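Local coordinates for transthyretin-like protein (Klebsiella pneumoniae subsp. pneumoniae, PDB 3QVA) that probably catalyses the hydrolysis of 5-hydroxyisourate to 2-oxo-4-hydroxy-4-carboxy-5-ureidoimidazoline, a step of purine metabolism, as a homotetramer, at residues Thr14-Ile19 with Val28-Ser33; Ala67-Trp72 with Phe103-Gly108. All blocks are in the same frame, centred on the assembly; numbering follows the deposited sequence.

Contact 1 of 2, residues Thr14-Ile19 with Val28-Ser33; sequences THILDI and VTVSLS
The side chain of I16 takes CG1 beside its own backbone N (chi1 -53°) and then runs on almost fully extended (chi2 -168°), which carries the terminal methyl CD1 straight out from strand 12-18 toward V28 and V30. V30 has CG1 anti to its backbone N (chi1 -171°), which leaves CG2 beside that N, anti to the carbonyl carbon, and it is CG2 that faces I16. The result is a compact cluster of methyl groups. I16 CD1 meets V30 CG2 tip to tip at 3.8 Å, while V28 is met at a slant: I16 CD1 lies 3.8 Å from V28 CG1 and 4.0 Å from the branch carbon V28 CB. One methyl of I16 thus touches both valines, whose nearer methyls, V28 CG1 and V30 CG2, are 4.4 Å apart.

No hydrogen bond joins the two segments, and their closest CA atoms, those of I16 and V28, are 8.1 Å apart. They are therefore not paired neighbours in a sheet; they belong to the two facing sheets of the transthyretin-type beta sandwich, and their touching side chains are buried between the layers close to the centre of the chain. The buried hydroxyl of T14 is satisfied within the fold, OG1 bonding to the carbonyl oxygen of L101.

On the other side of strand 12-18, H15 and L17 face a second subunit, where H15 NE2 bonds to S116 OG and L17 packs on Y113. Inward, I16 also rests on I105 of the parallel neighbour 99-106 and on A67 of the facing strand 62-67. V30 packs beside L65 of that same strand, with F53 from a loop closing in.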
ATOM      1  N   THR A  14      -0.872  -9.646 -14.654  1.00 16.14           N
ATOM      2  CA  THR A  14      -0.341  -9.211 -13.367  1.00 15.30           C
ATOM      3  C   THR A  14       1.137  -8.863 -13.443  1.00 15.25           C
ATOM      4  O   THR A  14       1.822  -9.144 -14.440  1.00 15.15           O
ATOM      5  CB  THR A  14      -0.630 -10.230 -12.217  1.00 15.22           C
ATOM      6  OG1 THR A  14      -0.426  -9.590 -10.948  1.00 13.91           O
ATOM      7  CG2 THR A  14       0.270 -11.453 -12.317  1.00 15.18           C
ATOM      8  N   HIS A  15       1.600  -8.227 -12.373  1.00 15.14           N
ATOM      9  CA  HIS A  15       2.967  -7.799 -12.212  1.00 15.11           C
ATOM     10  C   HIS A  15       3.201  -7.878 -10.713  1.00 14.64           C
ATOM     11  O   HIS A  15       2.390  -7.379  -9.938  1.00 14.35           O
ATOM     12  CB  HIS A  15       3.100  -6.361 -12.729  1.00 15.63           C
ATOM     13  CG  HIS A  15       4.480  -5.786 -12.622  1.00 18.30           C
ATOM     14  ND1 HIS A  15       4.707  -4.429 -12.531  1.00 20.68           N
ATOM     15  CD2 HIS A  15       5.700  -6.374 -12.611  1.00 19.87           C
ATOM     16  CE1 HIS A  15       6.007  -4.207 -12.464  1.00 20.69           C
ATOM     17  NE2 HIS A  15       6.632  -5.370 -12.516  1.00 20.61           N
ATOM     18  N   ILE A  16       4.270  -8.548 -10.298  1.00 13.57           N
ATOM     19  CA  ILE A  16       4.562  -8.683  -8.881  1.00 13.58           C
ATOM     20  C   ILE A  16       5.901  -8.035  -8.572  1.00 13.92           C
ATOM     21  O   ILE A  16       6.921  -8.374  -9.166  1.00 13.68           O
ATOM     22  CB  ILE A  16       4.529 -10.163  -8.400  1.00 13.70           C
ATOM     23  CG1 ILE A  16       3.198 -10.819  -8.789  1.00 13.37           C
ATOM     24  CG2 ILE A  16       4.761 -10.234  -6.893  1.00 13.71           C
ATOM     25  CD1 ILE A  16       2.933 -12.180  -8.130  1.00 14.31           C
ATOM     26  N   LEU A  17       5.875  -7.077  -7.657  1.00 14.18           N
ATOM     27  CA  LEU A  17       7.081  -6.401  -7.217  1.00 14.60           C
ATOM     28  C   LEU A  17       7.336  -6.702  -5.751  1.00 14.16           C
ATOM     29  O   LEU A  17       6.426  -6.618  -4.930  1.00 13.52           O
ATOM     30  CB  LEU A  17       6.919  -4.896  -7.409  1.00 15.17           C
ATOM     31  CG  LEU A  17       6.905  -4.444  -8.869  1.00 17.51           C
ATOM     32  CD1 LEU A  17       6.043  -3.224  -9.015  1.00 20.38           C
ATOM     33  CD2 LEU A  17       8.327  -4.196  -9.382  1.00 18.69           C
ATOM     34  N   ASP A  18       8.574  -7.049  -5.421  1.00 13.74           N
ATOM     35  CA  ASP A  18       8.965  -7.213  -4.029  1.00 14.27           C
ATOM     36  C   ASP A  18       9.442  -5.859  -3.525  1.00 14.42           C
ATOM     37  O   ASP A  18      10.573  -5.438  -3.802  1.00 14.51           O
ATOM     38  CB  ASP A  18      10.059  -8.278  -3.874  1.00 14.62           C
ATOM     39  CG  ASP A  18      10.484  -8.489  -2.417  1.00 15.76           C
ATOM     40  OD1 ASP A  18       9.931  -7.839  -1.501  1.00 16.29           O
ATOM     41  OD2 ASP A  18      11.387  -9.323  -2.173  1.00 19.19           O
ATOM     42  N   ILE A  19       8.575  -5.170  -2.782  1.00 14.39           N
ATOM     43  CA  ILE A  19       8.903  -3.823  -2.333  1.00 15.02           C
ATOM     44  C   ILE A  19       9.883  -3.824  -1.159  1.00 15.34           C
ATOM     45  O   ILE A  19      10.395  -2.778  -0.786  1.00 15.00           O
ATOM     46  CB  ILE A  19       7.646  -2.966  -2.037  1.00 15.02           C
ATOM     47  CG1 ILE A  19       6.966  -3.420  -0.739  1.00 15.62           C
ATOM     48  CG2 ILE A  19       6.691  -2.986  -3.246  1.00 15.77           C
ATOM     49  CD1 ILE A  19       5.871  -2.455  -0.247  1.00 16.62           C
ATOM     50  N   VAL A  28       7.341 -16.427  -9.074  1.00 14.52           N
ATOM     51  CA  VAL A  28       6.166 -16.567  -8.208  1.00 14.31           C
ATOM     52  C   VAL A  28       5.086 -17.281  -9.000  1.00 14.45           C
ATOM     53  O   VAL A  28       4.752 -16.863 -10.118  1.00 14.71           O
ATOM     54  CB  VAL A  28       5.604 -15.197  -7.742  1.00 13.93           C
ATOM     55  CG1 VAL A  28       4.463 -15.396  -6.742  1.00 14.09           C
ATOM     56  CG2 VAL A  28       6.700 -14.341  -7.131  1.00 13.84           C
ATOM     57  N   THR A  29       4.546 -18.355  -8.431  1.00 14.69           N
ATOM     58  CA  THR A  29       3.421 -19.055  -9.041  1.00 15.51           C
ATOM     59  C   THR A  29       2.136 -18.298  -8.751  1.00 15.17           C
ATOM     60  O   THR A  29       1.896 -17.897  -7.614  1.00 14.68           O
ATOM     61  CB  THR A  29       3.316 -20.517  -8.535  1.00 15.78           C
ATOM     62  OG1 THR A  29       4.427 -21.262  -9.052  1.00 17.62           O
ATOM     63  CG2 THR A  29       2.031 -21.171  -9.019  1.00 18.09           C
ATOM     64  N   VAL A  30       1.334 -18.089  -9.793  1.00 14.86           N
ATOM     65  CA  VAL A  30       0.054 -17.389  -9.688  1.00 14.79           C
ATOM     66  C   VAL A  30      -1.036 -18.176 -10.415  1.00 15.32           C
ATOM     67  O   VAL A  30      -0.909 -18.474 -11.609  1.00 15.33           O
ATOM     68  CB  VAL A  30       0.116 -15.954 -10.285  1.00 14.53           C
ATOM     69  CG1 VAL A  30      -1.166 -15.190  -9.967  1.00 14.43           C
ATOM     70  CG2 VAL A  30       1.333 -15.189  -9.772  1.00 14.01           C
ATOM     71  N   SER A  31      -2.112 -18.494  -9.696  1.00 15.87           N
ATOM     72  CA  SER A  31      -3.223 -19.242 -10.275  1.00 16.53           C
ATOM     73  C   SER A  31      -4.478 -18.396 -10.446  1.00 16.97           C
ATOM     74  O   SER A  31      -4.734 -17.474  -9.669  1.00 16.47           O
ATOM     75  CB  SER A  31      -3.537 -20.489  -9.441  1.00 16.53           C
ATOM     76  OG  SER A  31      -4.046 -20.143  -8.163  1.00 18.08           O
ATOM     77  N   LEU A  32      -5.252 -18.719 -11.479  1.00 17.43           N
ATOM     78  CA  LEU A  32      -6.542 -18.086 -11.702  1.00 18.52           C
ATOM     79  C   LEU A  32      -7.627 -19.142 -11.575  1.00 19.19           C
ATOM     80  O   LEU A  32      -7.523 -20.218 -12.165  1.00 18.85           O
ATOM     81  CB  LEU A  32      -6.614 -17.442 -13.091  1.00 18.37           C
ATOM     82  CG  LEU A  32      -7.962 -16.825 -13.488  1.00 18.79           C
ATOM     83  CD1 LEU A  32      -8.296 -15.626 -12.605  1.00 19.42           C
ATOM     84  CD2 LEU A  32      -7.963 -16.426 -14.964  1.00 18.68           C
ATOM     85  N   SER A  33      -8.658 -18.834 -10.798  1.00 20.37           N
ATOM     86  CA  SER A  33      -9.797 -19.729 -10.680  1.00 22.25           C
ATOM     87  C   SER A  33     -11.123 -18.988 -10.805  1.00 23.39           C
ATOM     88  O   SER A  33     -11.196 -17.769 -10.618  1.00 23.25           O
ATOM     89  CB  SER A  33      -9.736 -20.529  -9.375  1.00 22.16           C
ATOM     90  OG  SER A  33      -9.927 -19.692  -8.255  1.00 23.68           O
TER

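Contact 2 of 2, residues Ala67-Trp72 with Phe103-Gly108; sequences AETGAW and FLIAPG
This is an apolar contact in which the end of strand 62-67 and the start of helix 69-75 pack on strand 99-106 of the other sheet. At one end A67 sets its CB over one face of the F103 ring, 3.7 Å above the plane near the centre. It is a CH-pi contact, with the line from A67 CB to the ring centroid only 13° off the normal. Two residues along the strand, I105 places CG1 between its backbone N and carbonyl carbon (chi1 73°), and with the chain then extended its CD1 reaches the helix. There I105 CD1 meets W72 CZ3 at 3.9 Å, the two side chains crossing at a slant, and T69 CG2 comes within 4.0 Å of I105 CG2 as that pair crosses too.

E68, at the N-cap position, is the centre of an inverse gamma turn that leads from strand to helix. The indole is held at its polar end as well, since W72 NE1 bonds to the carbonyl oxygen of E26. A strand leading into a short helix, followed by the next strand of the same sheet, here 82-90, is a hallmark of the transthyretin fold.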
ATOM      1  N   ALA A  67      -1.510 -15.536  -5.680  1.00 12.67           N
ATOM      2  CA  ALA A  67      -0.054 -15.557  -5.800  1.00 12.11           C
ATOM      3  C   ALA A  67       0.535 -16.310  -4.621  1.00 11.83           C
ATOM      4  O   ALA A  67       0.204 -16.036  -3.470  1.00 11.44           O
ATOM      5  CB  ALA A  67       0.508 -14.136  -5.873  1.00 11.98           C
ATOM      6  N   GLU A  68       1.401 -17.277  -4.909  1.00 11.96           N
ATOM      7  CA  GLU A  68       1.971 -18.102  -3.860  1.00 12.23           C
ATOM      8  C   GLU A  68       3.186 -17.399  -3.260  1.00 12.11           C
ATOM      9  O   GLU A  68       4.333 -17.804  -3.449  1.00 12.40           O
ATOM     10  CB  GLU A  68       2.310 -19.492  -4.409  1.00 12.60           C
ATOM     11  CG  GLU A  68       1.061 -20.269  -4.833  1.00 14.60           C
ATOM     12  CD  GLU A  68       0.192 -20.659  -3.650  1.00 17.64           C
ATOM     13  OE1 GLU A  68       0.758 -21.000  -2.595  1.00 19.60           O
ATOM     14  OE2 GLU A  68      -1.055 -20.628  -3.774  1.00 19.58           O
ATOM     15  N   THR A  69       2.913 -16.329  -2.527  1.00 11.90           N
ATOM     16  CA  THR A  69       3.959 -15.444  -2.034  1.00 12.15           C
ATOM     17  C   THR A  69       4.755 -16.051  -0.878  1.00 12.34           C
ATOM     18  O   THR A  69       5.986 -15.898  -0.812  1.00 12.36           O
ATOM     19  CB  THR A  69       3.373 -14.088  -1.612  1.00 11.95           C
ATOM     20  OG1 THR A  69       2.333 -14.300  -0.651  1.00 12.60           O
ATOM     21  CG2 THR A  69       2.787 -13.369  -2.829  1.00 12.71           C
ATOM     22  N   GLY A  70       4.063 -16.756   0.017  1.00 12.55           N
ATOM     23  CA  GLY A  70       4.708 -17.362   1.183  1.00 13.71           C
ATOM     24  C   GLY A  70       5.745 -18.389   0.770  1.00 14.41           C
ATOM     25  O   GLY A  70       6.860 -18.408   1.307  1.00 14.89           O
ATOM     26  N   ALA A  71       5.384 -19.219  -0.209  1.00 14.94           N
ATOM     27  CA  ALA A  71       6.286 -20.242  -0.754  1.00 15.37           C
ATOM     28  C   ALA A  71       7.500 -19.611  -1.426  1.00 15.75           C
ATOM     29  O   ALA A  71       8.621 -20.117  -1.296  1.00 15.94           O
ATOM     30  CB  ALA A  71       5.541 -21.145  -1.730  1.00 15.77           C
ATOM     31  N   TRP A  72       7.270 -18.511  -2.143  1.00 15.27           N
ATOM     32  CA  TRP A  72       8.336 -17.767  -2.806  1.00 15.52           C
ATOM     33  C   TRP A  72       9.328 -17.182  -1.792  1.00 15.63           C
ATOM     34  O   TRP A  72      10.545 -17.318  -1.962  1.00 15.51           O
ATOM     35  CB  TRP A  72       7.740 -16.671  -3.695  1.00 15.41           C
ATOM     36  CG  TRP A  72       8.732 -15.933  -4.527  1.00 15.02           C
ATOM     37  CD1 TRP A  72       9.306 -16.360  -5.689  1.00 15.27           C
ATOM     38  CD2 TRP A  72       9.243 -14.615  -4.286  1.00 15.33           C
ATOM     39  NE1 TRP A  72      10.152 -15.396  -6.181  1.00 15.51           N
ATOM     40  CE2 TRP A  72      10.138 -14.317  -5.336  1.00 15.12           C
ATOM     41  CE3 TRP A  72       9.042 -13.663  -3.276  1.00 15.32           C
ATOM     42  CZ2 TRP A  72      10.825 -13.101  -5.416  1.00 14.70           C
ATOM     43  CZ3 TRP A  72       9.725 -12.446  -3.360  1.00 15.34           C
ATOM     44  CH2 TRP A  72      10.608 -12.182  -4.423  1.00 15.88           C
ATOM     45  N   PHE A 103       0.506  -7.200  -7.692  1.00 13.14           N
ATOM     46  CA  PHE A 103       0.749  -7.530  -6.291  1.00 12.84           C
ATOM     47  C   PHE A 103       2.014  -6.792  -5.865  1.00 12.56           C
ATOM     48  O   PHE A 103       3.080  -7.018  -6.441  1.00 13.38           O
ATOM     49  CB  PHE A 103       1.038  -9.029  -6.128  1.00 12.53           C
ATOM     50  CG  PHE A 103      -0.138  -9.938  -6.388  1.00 12.40           C
ATOM     51  CD1 PHE A 103      -0.885 -10.446  -5.327  1.00 12.33           C
ATOM     52  CD2 PHE A 103      -0.462 -10.332  -7.685  1.00 12.29           C
ATOM     53  CE1 PHE A 103      -1.960 -11.309  -5.546  1.00 13.15           C
ATOM     54  CE2 PHE A 103      -1.542 -11.194  -7.923  1.00 12.33           C
ATOM     55  CZ  PHE A 103      -2.292 -11.686  -6.847  1.00 12.82           C
ATOM     56  N   LEU A 104       1.910  -5.932  -4.863  1.00 12.00           N
ATOM     57  CA  LEU A 104       3.095  -5.313  -4.273  1.00 11.71           C
ATOM     58  C   LEU A 104       3.350  -6.048  -2.975  1.00 11.33           C
ATOM     59  O   LEU A 104       2.563  -5.933  -2.041  1.00 11.75           O
ATOM     60  CB  LEU A 104       2.869  -3.819  -4.014  1.00 12.02           C
ATOM     61  CG  LEU A 104       2.359  -2.960  -5.170  1.00 13.40           C
ATOM     62  CD1 LEU A 104       2.334  -1.493  -4.759  1.00 15.84           C
ATOM     63  CD2 LEU A 104       3.201  -3.154  -6.419  1.00 14.38           C
ATOM     64  N   ILE A 105       4.442  -6.809  -2.912  1.00 10.76           N
ATOM     65  CA  ILE A 105       4.620  -7.758  -1.810  1.00 11.01           C
ATOM     66  C   ILE A 105       5.858  -7.497  -0.957  1.00 11.16           C
ATOM     67  O   ILE A 105       6.835  -6.895  -1.416  1.00 11.60           O
ATOM     68  CB  ILE A 105       4.604  -9.237  -2.311  1.00 10.68           C
ATOM     69  CG1 ILE A 105       5.900  -9.590  -3.065  1.00 11.37           C
ATOM     70  CG2 ILE A 105       3.377  -9.476  -3.191  1.00 11.38           C
ATOM     71  CD1 ILE A 105       6.025 -11.079  -3.432  1.00 12.08           C
ATOM     72  N   ALA A 106       5.785  -7.962   0.286  1.00 10.98           N
ATOM     73  CA  ALA A 106       6.882  -7.902   1.246  1.00 11.05           C
ATOM     74  C   ALA A 106       6.605  -8.942   2.321  1.00 11.25           C
ATOM     75  O   ALA A 106       5.449  -9.352   2.502  1.00 11.04           O
ATOM     76  CB  ALA A 106       6.980  -6.494   1.865  1.00 11.48           C
ATOM     77  N   PRO A 107       7.651  -9.388   3.051  1.00 11.09           N
ATOM     78  CA  PRO A 107       7.353 -10.356   4.103  1.00 11.37           C
ATOM     79  C   PRO A 107       6.325  -9.856   5.125  1.00 11.39           C
ATOM     80  O   PRO A 107       5.565 -10.658   5.669  1.00 11.89           O
ATOM     81  CB  PRO A 107       8.723 -10.601   4.744  1.00 11.02           C
ATOM     82  CG  PRO A 107       9.663 -10.451   3.587  1.00 11.59           C
ATOM     83  CD  PRO A 107       9.103  -9.273   2.814  1.00 10.81           C
ATOM     84  N   GLY A 108       6.278  -8.547   5.360  1.00 11.41           N
ATOM     85  CA  GLY A 108       5.395  -8.003   6.385  1.00 11.56           C
ATOM     86  C   GLY A 108       4.126  -7.330   5.897  1.00 11.70           C
ATOM     87  O   GLY A 108       3.453  -6.657   6.668  1.00 11.91           O
TER

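How the contacts relate
Both contacts are buried. Contact 1 joins sheet to sheet about 3 Å from the centre of the chain, while contact 2, about 10 Å from it, joins strand 99-106 to the end of strand 62-67 and to helix 69-75, where W72 is partly exposed; their centres are 8 Å apart. Contact 1 is purely aliphatic; contact 2 adds two rings, F103 under A67 at the strand end and W72 from the helix. Backbone bonds tie them together: I19 N to I105 O, and T29 O to E68 N, both probable hydrogen bonds of 2.8 Å. The first continues the association of neighbouring strands 12-18 and 99-106. Side chains meet too, T14 OG1 lying 3.3 Å from F103 CD2.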